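PDB 6DDN: probable sulfate-binding lipoprotein SubI from Mycobacterium tuberculosis, which probably binds sulfate outside the membrane and serves as the carrier that delivers it to an uptake transporter. Local coordinates for residues Tyr59-Pro64 with Tyr236-Ile241; Phe109-Asp114 with Ala178-Leu183; Ile136-Val141 with Ala296-Val301; Ser140-Val145 with Phe259-Pro264. All blocks are in the same frame, centred on the assembly; numbering follows the deposited sequence.

Contact 1 (Tyr59-Pro64 with Tyr236-Ile241); sequences YAVPEP and YENEAI. With SO4 (sulfate ion), chain C.
With chi1 of -54°, Val61 sets CG2 between its backbone N and carbonyl carbon, and from there the methyl reaches one face of the Tyr236 ring. Val61 CG2 lies 3.8 Å from the centroid of the Tyr236 ring and 25° off its normal, a CH-pi contact offset toward the rim at CD1 and CE1. The other methyl, CG1, stands beside the backbone N and meets the carboxylate of Glu239, with Val61 CG1 3.5 Å from Glu239 OE1. Glu239 bends at its second torsion to bring this carboxylate over the valine; its oxygens are held by a salt bridge to Arg219 and a hydrogen bond to Thr222. Asn238 ND2 approaches Val61 CG2 at 3.7 Å.

A sulfate ion sits here, consistent with the anion site of a solute-binding protein of this family, where the loop after strand 53-58 faces the N-terminal end of helix 237-245. Tyr236, in the N-cap position, donates from OH to sulfate O2 at 2.8 Å; the same OH is also hydrogen-bonded to Ser110 OG. Ala60 N donates to sulfate O1 at 3.0 Å, and Ser175 OG and the amides of Ser177 and Gly218 also bond to the ion. The Tyr59 ring presents its edge to the sulfate and meets Tyr236 obliquely, planes at 45°, with Tyr59 CE2 3.9 Å from Tyr236 CZ. Pro62 CD sits 3.8 Å over the centre of one Tyr59 face.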
loop_
_atom_site.group_PDB
_atom_site.type_symbol
_atom_site.label_atom_id
_atom_site.label_comp_id
_atom_site.label_asym_id
_atom_site.label_seq_id
_atom_site.Cartn_x
_atom_site.Cartn_y
_atom_site.Cartn_z
ATOM N N TYR A 59 -3.923 -7.228 -1.451
ATOM C CA TYR A 59 -4.718 -6.040 -1.735
ATOM C C TYR A 59 -4.659 -5.696 -3.221
ATOM O O TYR A 59 -4.327 -6.551 -4.046
ATOM C CB TYR A 59 -4.275 -4.861 -0.855
ATOM C CG TYR A 59 -2.834 -4.412 -0.994
ATOM C CD1 TYR A 59 -1.784 -5.206 -0.549
ATOM C CD2 TYR A 59 -2.529 -3.168 -1.529
ATOM C CE1 TYR A 59 -0.468 -4.785 -0.662
ATOM C CE2 TYR A 59 -1.221 -2.740 -1.643
ATOM C CZ TYR A 59 -0.195 -3.551 -1.213
ATOM O OH TYR A 59 1.106 -3.116 -1.334
ATOM N N ALA A 60 -4.983 -4.452 -3.578
ATOM C CA ALA A 60 -5.348 -4.151 -4.958
ATOM C C ALA A 60 -4.163 -3.901 -5.883
ATOM O O ALA A 60 -4.315 -4.042 -7.100
ATOM C CB ALA A 60 -6.277 -2.936 -5.001
ATOM N N VAL A 61 -3.000 -3.524 -5.361
ATOM C CA VAL A 61 -1.918 -3.079 -6.242
ATOM C C VAL A 61 -0.572 -3.798 -6.119
ATOM O O VAL A 61 0.363 -3.394 -6.825
ATOM C CB VAL A 61 -1.681 -1.570 -6.058
ATOM C CG1 VAL A 61 -2.978 -0.783 -6.247
ATOM C CG2 VAL A 61 -1.079 -1.296 -4.698
ATOM N N PRO A 62 -0.374 -4.838 -5.295
ATOM C CA PRO A 62 0.984 -5.381 -5.159
ATOM C C PRO A 62 1.371 -6.395 -6.225
ATOM O O PRO A 62 2.470 -6.955 -6.148
ATOM C CB PRO A 62 0.939 -6.038 -3.776
ATOM C CG PRO A 62 -0.423 -6.601 -3.724
ATOM C CD PRO A 62 -1.316 -5.638 -4.486
ATOM N N GLU A 63 0.515 -6.635 -7.217
ATOM C CA GLU A 63 0.782 -7.670 -8.214
ATOM C C GLU A 63 2.116 -7.526 -8.942
ATOM O O GLU A 63 2.779 -8.557 -9.152
ATOM C CB GLU A 63 -0.369 -7.716 -9.232
ATOM C CG GLU A 63 -0.240 -8.816 -10.280
ATOM C CD GLU A 63 0.554 -8.379 -11.496
ATOM O OE1 GLU A 63 0.786 -7.162 -11.647
ATOM O OE2 GLU A 63 0.954 -9.249 -12.296
ATOM N N PRO A 64 2.556 -6.334 -9.374
ATOM C CA PRO A 64 3.837 -6.259 -10.099
ATOM C C PRO A 64 5.011 -6.845 -9.338
ATOM O O PRO A 64 5.935 -7.383 -9.962
ATOM C CB PRO A 64 4.012 -4.753 -10.331
ATOM C CG PRO A 64 2.622 -4.244 -10.404
ATOM C CD PRO A 64 1.871 -5.027 -9.368
ATOM N N TYR A 236 -0.113 4.913 -4.386
ATOM C CA TYR A 236 1.202 4.426 -4.001
ATOM C C TYR A 236 2.237 4.836 -5.040
ATOM O O TYR A 236 1.939 4.972 -6.229
ATOM C CB TYR A 236 1.221 2.899 -3.871
ATOM C CG TYR A 236 0.103 2.265 -3.071
ATOM C CD1 TYR A 236 -1.157 2.081 -3.622
ATOM C CD2 TYR A 236 0.325 1.807 -1.780
ATOM C CE1 TYR A 236 -2.173 1.485 -2.899
ATOM C CE2 TYR A 236 -0.684 1.209 -1.048
ATOM C CZ TYR A 236 -1.931 1.051 -1.615
ATOM O OH TYR A 236 -2.938 0.456 -0.891
ATOM N N GLU A 237 3.473 5.023 -4.579
ATOM C CA GLU A 237 4.574 5.236 -5.511
ATOM C C GLU A 237 4.803 4.008 -6.382
ATOM O O GLU A 237 5.179 4.137 -7.553
ATOM C CB GLU A 237 5.844 5.595 -4.739
ATOM C CG GLU A 237 7.013 6.032 -5.597
ATOM C CD GLU A 237 8.328 5.961 -4.844
ATOM O OE1 GLU A 237 8.503 5.021 -4.038
ATOM O OE2 GLU A 237 9.184 6.845 -5.055
ATOM N N ASN A 238 4.574 2.811 -5.838
ATOM C CA ASN A 238 4.713 1.606 -6.648
ATOM C C ASN A 238 3.640 1.545 -7.726
ATOM O O ASN A 238 3.902 1.081 -8.843
ATOM C CB ASN A 238 4.660 0.361 -5.762
ATOM C CG ASN A 238 3.461 0.350 -4.833
ATOM O OD1 ASN A 238 3.579 0.654 -3.648
ATOM N ND2 ASN A 238 2.302 -0.024 -5.363
ATOM N N GLU A 239 2.431 2.015 -7.416
ATOM C CA GLU A 239 1.358 1.984 -8.402
ATOM C C GLU A 239 1.598 3.001 -9.508
ATOM O O GLU A 239 1.273 2.747 -10.674
ATOM C CB GLU A 239 0.010 2.227 -7.722
ATOM C CG GLU A 239 -1.177 2.277 -8.679
ATOM C CD GLU A 239 -1.694 0.902 -9.071
ATOM O OE1 GLU A 239 -2.907 0.783 -9.345
ATOM O OE2 GLU A 239 -0.895 -0.060 -9.111
ATOM N N ALA A 240 2.171 4.158 -9.168
ATOM C CA ALA A 240 2.534 5.125 -10.198
ATOM C C ALA A 240 3.626 4.571 -11.103
ATOM O O ALA A 240 3.567 4.723 -12.329
ATOM C CB ALA A 240 2.983 6.437 -9.555
ATOM N N ILE A 241 4.628 3.915 -10.511
ATOM C CA ILE A 241 5.705 3.319 -11.296
ATOM C C ILE A 241 5.157 2.235 -12.215
ATOM O O ILE A 241 5.534 2.148 -13.390
ATOM C CB ILE A 241 6.801 2.772 -10.362
ATOM C CG1 ILE A 241 7.542 3.924 -9.681
ATOM C CG2 ILE A 241 7.774 1.894 -11.130
ATOM C CD1 ILE A 241 8.417 3.487 -8.531
HETATM S S SO4 C . -6.035 -1.008 -1.767
HETATM O O1 SO4 C . -6.305 -2.442 -1.801
HETATM O O2 SO4 C . -4.835 -0.725 -2.551
HETATM O O3 SO4 C . -7.163 -0.275 -2.332
HETATM O O4 SO4 C . -5.831 -0.587 -0.385
#

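Contact 2 (Phe109-Asp114 with Ala178-Leu183); sequences FSVEPD and AKWNLL
Val111 CG1 rests on one face of the Trp180 indole, 3.1 Å above its plane and shifted toward the rim, while Ser110 O lies at the edge in the plane of the same ring. Val111 CG1 is 3.5 Å from Trp180 CE2 and also borders NE1 and CZ2. Val111 owes this placement to a chi1 of -65°, which turns CG1 opposite the carbonyl carbon. Trp328, from helix 328-331, packs edge-to-face with the indole and also touches Val111.

Trp180 NE1 donates to Ser110 O over 3.1 Å, with 141° at the hydrogen; the acceptor is in the ring plane, but the donor stands well above the carbonyl plane of the serine. A second, weak bond runs from the same NE1 to Ser110 OG, more bent at 129°, so one N-H is shared between the carbonyl and the hydroxyl of a single residue. Asn263 ND2 also donates to Ser110 O, and OG is hydrogen-bonded to Tyr236 OH.

At the other methyl of Val111, CG2, the extended Lys179 chain passes its CD and carries NZ toward Asp114. Lys179 NZ stops 4.3 Å from Asp114 OD1, too far for a direct salt bridge, and a water closes the gap: it accepts from Lys179 NZ at 2.6 Å and donates to Asp114 OD2 at 2.6 Å. The carboxylate also pairs with Arg117 and bonds to Ser91.

Helix 177-190 is thus tied to the loop before helix 113-120 by a shared indole N-H and a water-mediated charge pair. Trp180 probably helps to position Ser110, whose side chain lies about 3 Å from the sulfate.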
loop_
_atom_site.group_PDB
_atom_site.type_symbol
_atom_site.label_atom_id
_atom_site.label_comp_id
_atom_site.label_asym_id
_atom_site.label_seq_id
_atom_site.Cartn_x
_atom_site.Cartn_y
_atom_site.Cartn_z
ATOM N N PHE A 109 -1.780 -7.216 2.940
ATOM C CA PHE A 109 -2.785 -6.169 2.868
ATOM C C PHE A 109 -2.133 -4.794 2.845
ATOM O O PHE A 109 -0.942 -4.632 3.119
ATOM C CB PHE A 109 -3.768 -6.298 4.036
ATOM C CG PHE A 109 -4.653 -7.505 3.937
ATOM C CD1 PHE A 109 -5.074 -7.964 2.699
ATOM C CD2 PHE A 109 -5.051 -8.191 5.072
ATOM C CE1 PHE A 109 -5.886 -9.079 2.593
ATOM C CE2 PHE A 109 -5.865 -9.308 4.973
ATOM C CZ PHE A 109 -6.280 -9.752 3.730
ATOM N N SER A 110 -2.943 -3.795 2.489
ATOM C CA SER A 110 -2.436 -2.434 2.363
ATOM C C SER A 110 -2.017 -1.868 3.711
ATOM O O SER A 110 -0.987 -1.192 3.813
ATOM C CB SER A 110 -3.497 -1.541 1.720
ATOM O OG SER A 110 -3.119 -0.177 1.777
ATOM N N VAL A 111 -2.799 -2.130 4.756
ATOM C CA VAL A 111 -2.586 -1.522 6.061
ATOM C C VAL A 111 -2.654 -2.593 7.141
ATOM O O VAL A 111 -3.338 -3.612 6.995
ATOM C CB VAL A 111 -3.616 -0.405 6.336
ATOM C CG1 VAL A 111 -3.424 0.748 5.364
ATOM C CG2 VAL A 111 -5.030 -0.957 6.232
ATOM N N GLU A 112 -1.936 -2.348 8.238
ATOM C CA GLU A 112 -1.921 -3.293 9.352
ATOM C C GLU A 112 -3.302 -3.602 9.925
ATOM O O GLU A 112 -3.535 -4.769 10.286
ATOM C CB GLU A 112 -0.986 -2.771 10.453
ATOM C CG GLU A 112 -0.903 -3.661 11.688
ATOM C CD GLU A 112 -1.934 -3.304 12.741
ATOM O OE1 GLU A 112 -2.217 -4.154 13.610
ATOM O OE2 GLU A 112 -2.466 -2.175 12.695
ATOM N N PRO A 113 -4.233 -2.643 10.070
ATOM C CA PRO A 113 -5.581 -3.001 10.553
ATOM C C PRO A 113 -6.210 -4.177 9.824
ATOM O O PRO A 113 -6.915 -4.981 10.447
ATOM C CB PRO A 113 -6.379 -1.715 10.321
ATOM C CG PRO A 113 -5.378 -0.638 10.428
ATOM C CD PRO A 113 -4.055 -1.179 9.998
ATOM N N ASP A 114 -5.971 -4.299 8.518
ATOM C CA ASP A 114 -6.521 -5.416 7.764
ATOM C C ASP A 114 -5.880 -6.743 8.152
ATOM O O ASP A 114 -6.429 -7.801 7.827
ATOM C CB ASP A 114 -6.365 -5.158 6.266
ATOM C CG ASP A 114 -7.210 -3.992 5.789
ATOM O OD1 ASP A 114 -8.311 -3.791 6.342
ATOM O OD2 ASP A 114 -6.775 -3.275 4.865
ATOM N N ALA A 178 -6.949 4.344 0.386
ATOM C CA ALA A 178 -7.676 5.536 0.804
ATOM C C ALA A 178 -7.212 6.039 2.164
ATOM O O ALA A 178 -7.327 7.235 2.454
ATOM C CB ALA A 178 -9.171 5.245 0.839
ATOM N N LYS A 179 -6.690 5.148 3.010
ATOM C CA LYS A 179 -6.258 5.560 4.340
ATOM C C LYS A 179 -4.878 6.205 4.305
ATOM O O LYS A 179 -4.659 7.236 4.953
ATOM C CB LYS A 179 -6.280 4.363 5.290
ATOM C CG LYS A 179 -7.684 3.853 5.582
ATOM C CD LYS A 179 -7.667 2.403 6.023
ATOM C CE LYS A 179 -9.069 1.904 6.333
ATOM N NZ LYS A 179 -9.075 0.443 6.628
ATOM N N TRP A 180 -3.932 5.618 3.566
ATOM C CA TRP A 180 -2.668 6.304 3.328
ATOM C C TRP A 180 -2.905 7.663 2.683
ATOM O O TRP A 180 -2.305 8.666 3.087
ATOM C CB TRP A 180 -1.753 5.462 2.435
ATOM C CG TRP A 180 -1.415 4.092 2.951
ATOM C CD1 TRP A 180 -1.739 2.900 2.371
ATOM C CD2 TRP A 180 -0.663 3.772 4.132
ATOM N NE1 TRP A 180 -1.248 1.859 3.121
ATOM C CE2 TRP A 180 -0.583 2.366 4.206
ATOM C CE3 TRP A 180 -0.056 4.535 5.134
ATOM C CZ2 TRP A 180 0.079 1.708 5.243
ATOM C CZ3 TRP A 180 0.601 3.878 6.164
ATOM C CH2 TRP A 180 0.662 2.480 6.210
ATOM N N ASN A 181 -3.798 7.713 1.689
ATOM C CA ASN A 181 -4.025 8.928 0.915
ATOM C C ASN A 181 -4.582 10.066 1.757
ATOM O O ASN A 181 -4.450 11.229 1.365
ATOM C CB ASN A 181 -4.981 8.640 -0.245
ATOM C CG ASN A 181 -4.342 7.807 -1.339
ATOM O OD1 ASN A 181 -3.185 7.400 -1.235
ATOM N ND2 ASN A 181 -5.101 7.546 -2.398
ATOM N N LEU A 182 -5.222 9.764 2.885
ATOM C CA LEU A 182 -5.718 10.802 3.777
ATOM C C LEU A 182 -4.829 11.018 4.993
ATOM O O LEU A 182 -4.853 12.111 5.570
ATOM C CB LEU A 182 -7.142 10.472 4.240
ATOM C CG LEU A 182 -8.174 10.323 3.118
ATOM C CD1 LEU A 182 -9.586 10.354 3.676
ATOM C CD2 LEU A 182 -7.987 11.401 2.062
ATOM N N LEU A 183 -4.042 10.013 5.386
ATOM C CA LEU A 183 -3.091 10.200 6.475
ATOM C C LEU A 183 -2.000 11.192 6.093
ATOM O O LEU A 183 -1.603 12.029 6.913
ATOM C CB LEU A 183 -2.475 8.858 6.865
ATOM C CG LEU A 183 -3.316 7.996 7.800
ATOM C CD1 LEU A 183 -2.824 6.558 7.784
ATOM C CD2 LEU A 183 -3.295 8.567 9.211
HETATM O O HOH W 1 -8.150 -1.037 4.641
#

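Contact 3 (Ile136-Val141 with Ala296-Val301); sequences IPFGSV and AGFRPV
Arg299 runs from CB to guanidinium along strand 138-147, beside the short antiparallel pairing that adds strand 299-300 to the mixed sheet of this solute-binding fold. Arg299 CB is 3.5 Å from Gly139 O. Farther out Arg299 CD passes Ser140 CA at 4.0 Å, with the chain extended from CG to NE. The guanidinium then lies across Val141, whose two methyls support one face; Val141 CG2 is 3.9 Å from Arg299 NH2. At the tip NE forms a salt bridge with Glu237 and NH2 bonds to Pro314 O, and these partners probably hold the flat group in its rotation.

In the backbone, Gly139 and Arg299 form a hydrogen-bonded pair: Gly139 N donates to Arg299 O at 2.9 Å, and Arg299 N returns a bond to Gly139 O at 2.8 Å. Phe138 and Pro300 make the neighbouring non-hydrogen-bonded pair. Phe138 and Phe298 point the same way with ring planes 72° apart, and Trp293 stacks on the first and meets the second edge-to-face. At the other end Val301 fits its methyls against the carbonyls of Ile136 and Pro137.

Gly297, with phi of 100°, closes the preceding helix in a Schellman motif. Gly297 O accepts a hydrogen bond at 2.5 Å from a water that itself accepts from Ser140 OG.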
loop_
_atom_site.group_PDB
_atom_site.type_symbol
_atom_site.label_atom_id
_atom_site.label_comp_id
_atom_site.label_asym_id
_atom_site.label_seq_id
_atom_site.Cartn_x
_atom_site.Cartn_y
_atom_site.Cartn_z
ATOM N N ILE A 136 6.513 -6.539 7.977
ATOM C CA ILE A 136 6.485 -5.610 6.854
ATOM C C ILE A 136 7.675 -5.932 5.952
ATOM O O ILE A 136 8.825 -5.645 6.316
ATOM C CB ILE A 136 6.512 -4.150 7.327
ATOM C CG1 ILE A 136 5.154 -3.772 7.923
ATOM C CG2 ILE A 136 6.842 -3.215 6.176
ATOM C CD1 ILE A 136 5.243 -3.008 9.218
ATOM N N PRO A 137 7.454 -6.540 4.781
ATOM C CA PRO A 137 8.575 -6.889 3.900
ATOM C C PRO A 137 8.905 -5.799 2.893
ATOM O O PRO A 137 9.986 -5.809 2.293
ATOM C CB PRO A 137 8.071 -8.154 3.199
ATOM C CG PRO A 137 6.598 -7.926 3.091
ATOM C CD PRO A 137 6.186 -7.129 4.314
ATOM N N PHE A 138 7.981 -4.867 2.689
ATOM C CA PHE A 138 8.189 -3.771 1.753
ATOM C C PHE A 138 7.179 -2.675 2.065
ATOM O O PHE A 138 6.342 -2.808 2.961
ATOM C CB PHE A 138 8.078 -4.247 0.299
ATOM C CG PHE A 138 6.741 -4.844 -0.051
ATOM C CD1 PHE A 138 5.672 -4.036 -0.412
ATOM C CD2 PHE A 138 6.558 -6.215 -0.033
ATOM C CE1 PHE A 138 4.442 -4.587 -0.735
ATOM C CE2 PHE A 138 5.333 -6.771 -0.355
ATOM C CZ PHE A 138 4.274 -5.956 -0.708
ATOM N N GLY A 139 7.265 -1.593 1.308
ATOM C CA GLY A 139 6.342 -0.495 1.475
ATOM C C GLY A 139 6.459 0.486 0.332
ATOM O O GLY A 139 6.966 0.156 -0.741
ATOM N N SER A 140 5.993 1.703 0.577
ATOM C CA SER A 140 6.006 2.742 -0.444
ATOM C C SER A 140 5.832 4.092 0.241
ATOM O O SER A 140 5.960 4.208 1.463
ATOM C CB SER A 140 4.916 2.490 -1.491
ATOM O OG SER A 140 5.098 3.309 -2.632
ATOM N N VAL A 141 5.546 5.119 -0.557
ATOM C CA VAL A 141 5.190 6.437 -0.050
ATOM C C VAL A 141 3.991 6.940 -0.838
ATOM O O VAL A 141 3.758 6.536 -1.981
ATOM C CB VAL A 141 6.356 7.446 -0.149
ATOM C CG1 VAL A 141 7.482 7.057 0.788
ATOM C CG2 VAL A 141 6.855 7.536 -1.584
ATOM N N ALA A 296 10.644 -3.857 -8.791
ATOM C CA ALA A 296 9.241 -3.713 -9.155
ATOM C C ALA A 296 8.641 -2.383 -8.713
ATOM O O ALA A 296 7.476 -2.117 -9.020
ATOM C CB ALA A 296 8.423 -4.866 -8.565
ATOM N N GLY A 297 9.395 -1.548 -8.006
ATOM C CA GLY A 297 8.904 -0.259 -7.573
ATOM C C GLY A 297 8.436 -0.187 -6.139
ATOM O O GLY A 297 7.910 0.854 -5.731
ATOM N N PHE A 298 8.604 -1.252 -5.364
ATOM C CA PHE A 298 8.215 -1.272 -3.960
ATOM C C PHE A 298 9.456 -1.071 -3.101
ATOM O O PHE A 298 10.487 -1.713 -3.334
ATOM C CB PHE A 298 7.521 -2.588 -3.600
ATOM C CG PHE A 298 6.303 -2.886 -4.434
ATOM C CD1 PHE A 298 6.428 -3.409 -5.711
ATOM C CD2 PHE A 298 5.031 -2.652 -3.935
ATOM C CE1 PHE A 298 5.309 -3.683 -6.477
ATOM C CE2 PHE A 298 3.909 -2.928 -4.694
ATOM C CZ PHE A 298 4.049 -3.442 -5.968
ATOM N N ARG A 299 9.357 -0.189 -2.120
ATOM C CA ARG A 299 10.515 0.144 -1.302
ATOM C C ARG A 299 10.844 -0.999 -0.351
ATOM O O ARG A 299 10.012 -1.354 0.493
ATOM C CB ARG A 299 10.255 1.438 -0.537
ATOM C CG ARG A 299 10.428 2.665 -1.407
ATOM C CD ARG A 299 9.778 3.899 -0.820
ATOM N NE ARG A 299 9.894 5.032 -1.733
ATOM C CZ ARG A 299 10.609 6.125 -1.485
ATOM N NH1 ARG A 299 11.280 6.240 -0.346
ATOM N NH2 ARG A 299 10.658 7.101 -2.382
ATOM N N PRO A 300 12.026 -1.598 -0.445
ATOM C CA PRO A 300 12.346 -2.750 0.400
ATOM C C PRO A 300 12.706 -2.336 1.818
ATOM O O PRO A 300 13.085 -1.196 2.090
ATOM C CB PRO A 300 13.552 -3.374 -0.309
ATOM C CG PRO A 300 14.231 -2.203 -0.942
ATOM C CD PRO A 300 13.125 -1.265 -1.368
ATOM N N VAL A 301 12.582 -3.304 2.729
ATOM C CA VAL A 301 12.939 -3.090 4.129
ATOM C C VAL A 301 14.352 -3.554 4.452
ATOM O O VAL A 301 14.878 -3.193 5.517
ATOM C CB VAL A 301 11.938 -3.780 5.079
ATOM C CG1 VAL A 301 10.544 -3.216 4.873
ATOM C CG2 VAL A 301 11.952 -5.284 4.869
HETATM O O HOH W 2 7.423 2.439 -3.805
#

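Contact 4 (Ser140-Val145 with Phe259-Pro264); sequences SVVTFV and FKIENP
Val142 and Ile261 meet with their side chains at about a right angle, Val142 CG2 standing 3.9 Å from Ile261 CD1. In Ile261, CG1 stands opposite the carbonyl carbon (chi1 -60°) and a chi2 near 180° stretches the chain, so that Ile261 CD1 reaches over the valine strand and comes 3.7 Å from Val141 C. Val142 CG2 also touches Phe259 CB at 4.0 Å, while the phenylalanine ring turns away toward Ala184 and Ala187 of helix 177-190. Trp180 of that helix packs on both Val142 and Ile261, so this face of the sheet is buried against it.

Strands 138-147 and 257-267 are antiparallel neighbours in the central mixed sheet of the solute-binding fold; their short segments run at 132° to each other, well short of a straight antiparallel pair. Ser140 and Ile261 form the hydrogen-bonded pair, Ser140 N giving to Ile261 O at 2.9 Å and Ile261 N to Ser140 O at 2.7 Å. Val142 N bonds to Phe259 O at 3.2 Å, and Val141 CA makes a CA-H...O contact with the same oxygen.

On the opposite face, Lys260 lies beside Val141 in a non-hydrogen-bonded pair and sends its long chain out to Glu262, where Lys260 NZ and Glu262 OE1 form a salt bridge at 3.5 Å.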
loop_
_atom_site.group_PDB
_atom_site.type_symbol
_atom_site.label_atom_id
_atom_site.label_comp_id
_atom_site.label_asym_id
_atom_site.label_seq_id
_atom_site.Cartn_x
_atom_site.Cartn_y
_atom_site.Cartn_z
ATOM N N SER A 140 5.993 1.703 0.577
ATOM C CA SER A 140 6.006 2.742 -0.444
ATOM C C SER A 140 5.832 4.092 0.241
ATOM O O SER A 140 5.960 4.208 1.463
ATOM C CB SER A 140 4.916 2.490 -1.491
ATOM O OG SER A 140 5.098 3.309 -2.632
ATOM N N VAL A 141 5.546 5.119 -0.557
ATOM C CA VAL A 141 5.190 6.437 -0.050
ATOM C C VAL A 141 3.991 6.940 -0.838
ATOM O O VAL A 141 3.758 6.536 -1.981
ATOM C CB VAL A 141 6.356 7.446 -0.149
ATOM C CG1 VAL A 141 7.482 7.057 0.788
ATOM C CG2 VAL A 141 6.855 7.536 -1.584
ATOM N N VAL A 142 3.223 7.831 -0.214
ATOM C CA VAL A 142 2.111 8.463 -0.906
ATOM C C VAL A 142 2.654 9.438 -1.941
ATOM O O VAL A 142 3.582 10.212 -1.668
ATOM C CB VAL A 142 1.188 9.165 0.104
ATOM C CG1 VAL A 142 0.061 9.872 -0.613
ATOM C CG2 VAL A 142 0.641 8.160 1.106
ATOM N N THR A 143 2.083 9.401 -3.143
ATOM C CA THR A 143 2.533 10.251 -4.233
ATOM C C THR A 143 1.331 10.756 -5.018
ATOM O O THR A 143 0.231 10.204 -4.936
ATOM C CB THR A 143 3.497 9.506 -5.165
ATOM O OG1 THR A 143 4.041 10.417 -6.127
ATOM C CG2 THR A 143 2.770 8.384 -5.889
ATOM N N PHE A 144 1.554 11.829 -5.777
ATOM C CA PHE A 144 0.549 12.375 -6.683
ATOM C C PHE A 144 0.756 11.758 -8.058
ATOM O O PHE A 144 1.755 12.046 -8.721
ATOM C CB PHE A 144 0.656 13.895 -6.790
ATOM C CG PHE A 144 0.405 14.631 -5.508
ATOM C CD1 PHE A 144 -0.484 14.145 -4.569
ATOM C CD2 PHE A 144 1.049 15.833 -5.257
ATOM C CE1 PHE A 144 -0.715 14.838 -3.394
ATOM C CE2 PHE A 144 0.823 16.530 -4.086
ATOM C CZ PHE A 144 -0.060 16.032 -3.152
ATOM N N VAL A 145 -0.177 10.928 -8.501
ATOM C CA VAL A 145 -0.185 10.548 -9.907
ATOM C C VAL A 145 -0.776 11.699 -10.702
ATOM O O VAL A 145 -1.802 12.281 -10.328
ATOM C CB VAL A 145 -0.958 9.240 -10.141
ATOM C CG1 VAL A 145 -0.912 8.872 -11.615
ATOM C CG2 VAL A 145 -0.355 8.126 -9.318
ATOM N N PHE A 259 3.621 10.442 3.420
ATOM C CA PHE A 259 3.464 9.426 4.448
ATOM C C PHE A 259 4.168 8.139 4.043
ATOM O O PHE A 259 4.190 7.776 2.861
ATOM C CB PHE A 259 1.988 9.139 4.722
ATOM C CG PHE A 259 1.707 8.746 6.141
ATOM C CD1 PHE A 259 1.507 9.713 7.111
ATOM C CD2 PHE A 259 1.655 7.411 6.507
ATOM C CE1 PHE A 259 1.256 9.359 8.420
ATOM C CE2 PHE A 259 1.404 7.049 7.815
ATOM C CZ PHE A 259 1.203 8.025 8.773
ATOM N N LYS A 260 4.736 7.452 5.029
ATOM C CA LYS A 260 5.430 6.193 4.788
ATOM C C LYS A 260 4.418 5.056 4.750
ATOM O O LYS A 260 3.754 4.773 5.754
ATOM C CB LYS A 260 6.480 5.946 5.869
ATOM C CG LYS A 260 7.317 4.696 5.645
ATOM C CD LYS A 260 7.899 4.186 6.953
ATOM C CE LYS A 260 9.127 3.323 6.713
ATOM N NZ LYS A 260 9.810 2.960 7.989
ATOM N N ILE A 261 4.301 4.408 3.599
ATOM C CA ILE A 261 3.392 3.284 3.424
ATOM C C ILE A 261 4.123 2.005 3.805
ATOM O O ILE A 261 5.235 1.749 3.330
ATOM C CB ILE A 261 2.876 3.216 1.979
ATOM C CG1 ILE A 261 2.123 4.501 1.627
ATOM C CG2 ILE A 261 1.996 1.988 1.778
ATOM C CD1 ILE A 261 1.444 4.462 0.273
ATOM N N GLU A 262 3.506 1.207 4.676
ATOM C CA GLU A 262 4.065 -0.065 5.120
ATOM C C GLU A 262 3.019 -1.147 4.910
ATOM O O GLU A 262 1.962 -1.119 5.548
ATOM C CB GLU A 262 4.492 -0.005 6.589
ATOM C CG GLU A 262 5.505 1.084 6.901
ATOM C CD GLU A 262 6.053 0.978 8.309
ATOM O OE1 GLU A 262 7.237 0.607 8.464
ATOM O OE2 GLU A 262 5.298 1.260 9.263
ATOM N N ASN A 263 3.315 -2.099 4.025
ATOM C CA ASN A 263 2.344 -3.109 3.635
ATOM C C ASN A 263 2.625 -4.414 4.365
ATOM O O ASN A 263 3.635 -5.071 4.071
ATOM C CB ASN A 263 2.383 -3.323 2.125
ATOM C CG ASN A 263 2.149 -2.039 1.355
ATOM O OD1 ASN A 263 3.008 -1.592 0.597
ATOM N ND2 ASN A 263 0.982 -1.436 1.551
ATOM N N PRO A 264 1.777 -4.831 5.301
ATOM C CA PRO A 264 2.064 -6.036 6.086
ATOM C C PRO A 264 1.782 -7.325 5.325
ATOM O O PRO A 264 0.973 -7.382 4.396
ATOM C CB PRO A 264 1.125 -5.901 7.289
ATOM C CG PRO A 264 -0.011 -5.077 6.778
ATOM C CD PRO A 264 0.581 -4.121 5.783
#

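Overall arrangement
Contacts 3 and 4 use the same strand, 138-147: they share Ser140 and Val141, with centres 9 Å apart, and Phe138 O lies 3.3 Å from Asn263 N in a probable hydrogen bond. The centre of contact 1, which includes the sulfate, lies about 10 Å from the centres of contacts 3 and 4. Contact 1 joins them through Glu237, whose N reaches Val141 O at 3.0 Å and whose OE1 meets Arg299 NE at 2.7 Å. Contact 2 is nested along the chain within the loop closed by contact 1 and touches it where Tyr236 OH and Ser110 OG approach to 2.7 Å. Asn263 of contact 4 probably bonds to both Ser110 O and Tyr59 OH, linking the sheet to the pocket wall.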